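PDB 6EEY: protein scribble homolog from Homo sapiens, which is a cell-polarity scaffold whose fourth PDZ domain, the part crystallised here, probably binds the C-terminal tails of partner proteins such as the alpha1D-adrenergic receptor. Local coordinates for residues Q69-L72 against G73-H76. The protein carries 1 engineered substitution. Numbering follows the deposited sequence.
Sequences QSLL and GLTH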
ATOM      1  N   GLN A  69       4.753  -8.738   3.362  1.00  6.33           N
ATOM      2  CA  GLN A  69       3.561  -9.562   3.237  1.00  6.50           C
ATOM      3  C   GLN A  69       2.756  -9.138   2.023  1.00  4.19           C
ATOM      4  O   GLN A  69       2.462  -7.958   1.839  1.00  5.12           O
ATOM      5  CB  GLN A  69       2.736  -9.458   4.507  1.00  6.96           C
ATOM      6  CG  GLN A  69       3.493 -10.053   5.684  1.00 11.40           C
ATOM      7  CD  GLN A  69       3.035  -9.524   7.014  1.00 15.33           C
ATOM      8  OE1 GLN A  69       1.958  -9.879   7.494  1.00 17.38           O
ATOM      9  NE2 GLN A  69       3.844  -8.655   7.620  1.00 16.60           N
ATOM     10  N   SER A  70       2.426 -10.110   1.187  1.00  5.69           N
ATOM     11  CA  SER A  70       1.661  -9.850  -0.011  1.00  5.03           C
ATOM     12  C   SER A  70       0.281  -9.299   0.327  1.00  5.14           C
ATOM     13  O   SER A  70      -0.410  -9.779   1.233  1.00  6.52           O
ATOM     14  CB  SER A  70       1.493 -11.148  -0.800  1.00  5.66           C
ATOM     15  OG  SER A  70       0.659 -10.950  -1.922  1.00  6.78           O
ATOM     16  N   LEU A  71      -0.138  -8.299  -0.425  1.00  5.18           N
ATOM     17  CA  LEU A  71      -1.492  -7.793  -0.317  1.00  5.28           C
ATOM     18  C   LEU A  71      -2.483  -8.552  -1.170  1.00  5.20           C
ATOM     19  O   LEU A  71      -3.681  -8.275  -1.091  1.00  5.31           O
ATOM     20  CB  LEU A  71      -1.544  -6.322  -0.708  1.00  5.14           C
ATOM     21  CG  LEU A  71      -0.686  -5.394   0.138  1.00  5.14           C
ATOM     22  CD1 LEU A  71      -0.999  -3.970  -0.229  1.00  6.28           C
ATOM     23  CD2 LEU A  71      -0.873  -5.613   1.634  1.00  6.89           C
ATOM     24  N   LEU A  72      -2.033  -9.513  -1.962  1.00  5.47           N
ATOM     25  CA  LEU A  72      -2.936 -10.164  -2.899  1.00  7.24           C
ATOM     26  C   LEU A  72      -4.046 -10.884  -2.146  1.00  7.19           C
ATOM     27  O   LEU A  72      -3.793 -11.682  -1.245  1.00  7.58           O
ATOM     28  CB  LEU A  72      -2.162 -11.139  -3.779  1.00  7.48           C
ATOM     29  CG  LEU A  72      -3.006 -11.850  -4.841  1.00  9.91           C
ATOM     30  CD1 LEU A  72      -3.569 -10.879  -5.847  1.00 12.22           C
ATOM     31  CD2 LEU A  72      -2.180 -12.918  -5.540  1.00 12.68           C
ATOM     32  N   GLY A  73      -5.289 -10.583  -2.531  1.00  7.10           N
ATOM     33  CA  GLY A  73      -6.451 -11.174  -1.923  1.00  8.18           C
ATOM     34  C   GLY A  73      -6.832 -10.630  -0.567  1.00  7.97           C
ATOM     35  O   GLY A  73      -7.881 -11.025  -0.036  1.00  8.06           O
ATOM     36  N   LEU A  74      -6.029  -9.755   0.037  1.00  7.01           N
ATOM     37  CA  LEU A  74      -6.422  -9.207   1.320  1.00  6.74           C
ATOM     38  C   LEU A  74      -7.588  -8.252   1.139  1.00  5.69           C
ATOM     39  O   LEU A  74      -7.719  -7.597   0.107  1.00  7.61           O
ATOM     40  CB  LEU A  74      -5.279  -8.441   1.977  1.00  6.64           C
ATOM     41  CG  LEU A  74      -4.085  -9.291   2.403  1.00  7.47           C
ATOM     42  CD1 LEU A  74      -3.082  -8.471   3.201  1.00  9.78           C
ATOM     43  CD2 LEU A  74      -4.516 -10.500   3.222  1.00 11.04           C
ATOM     44  N   THR A  75      -8.435  -8.166   2.150  1.00  5.95           N
ATOM     45  CA  THR A  75      -9.447  -7.131   2.119  1.00  6.70           C
ATOM     46  C   THR A  75      -8.783  -5.769   2.278  1.00  5.44           C
ATOM     47  O   THR A  75      -7.662  -5.634   2.788  1.00  5.84           O
ATOM     48  CB  THR A  75     -10.476  -7.299   3.235  1.00  6.94           C
ATOM     49  OG1 THR A  75      -9.826  -7.165   4.499  1.00  7.33           O
ATOM     50  CG2 THR A  75     -11.178  -8.630   3.148  1.00  9.80           C
ATOM     51  N   HIS A  76      -9.513  -4.748   1.865  1.00  6.14           N
ATOM     52  CA  HIS A  76      -9.047  -3.387   2.030  1.00  6.66           C
ATOM     53  C   HIS A  76      -8.672  -3.114   3.475  1.00  6.16           C
ATOM     54  O   HIS A  76      -7.623  -2.522   3.756  1.00  6.41           O
ATOM     55  CB  HIS A  76     -10.159  -2.452   1.580  1.00  6.56           C
ATOM     56  CG  HIS A  76      -9.818  -1.020   1.727  1.00  7.12           C
ATOM     57  ND1 HIS A  76      -9.058  -0.344   0.804  1.00  8.63           N
ATOM     58  CD2 HIS A  76     -10.075  -0.147   2.723  1.00  7.20           C
ATOM     59  CE1 HIS A  76      -8.895   0.903   1.206  1.00  9.55           C
ATOM     60  NE2 HIS A  76      -9.490   1.044   2.373  1.00  7.27           N
TER
HETATM   61  O   HOH W   1      -6.014  -6.896  -1.903  1.00 13.66           O
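Leu74 folds back over Leu71, its CD1 lying 3.9 Å from Leu71 CD2, and the two side chains meet at about a right angle. With CG anti to its own carbonyl carbon (chi1 -67°), Leu74 also rests CD1 against Ser70 O at 3.6 Å. Cut back to an alanine, this position would probably leave Leu71 CD2 without its apolar partner and open a gap beside Ser70 O. In the backbone of the two leucines, Leu74 N donates to Leu71 O (3.0 Å), approaching from above the carbonyl plane, 44° out of it. A water gives that same oxygen a second bond and donates another to Leu74 O, bracing the bend. Gly73 suits the third position because its phi is positive (77°) and a beta carbon would collide with Leu72 O. Ser70, short and hydroxylated, uses OG to accept from Leu72 N (3.1 Å), an ST turn leading into the bend. Farther out, the branched apolar ends of buried Leu71 and of Leu74 suit Leu82 of helix 76-83, which both touch; Leu71 also packs on Leu63 and Val66 of strand 62-66. Thr75 suits the N-cap, its hydroxyl-bearing side chain capping a backbone N. Leu71 to Leu74 form a type II beta turn carrying strand 69-70 toward helix 76-83 of the PDZ fold.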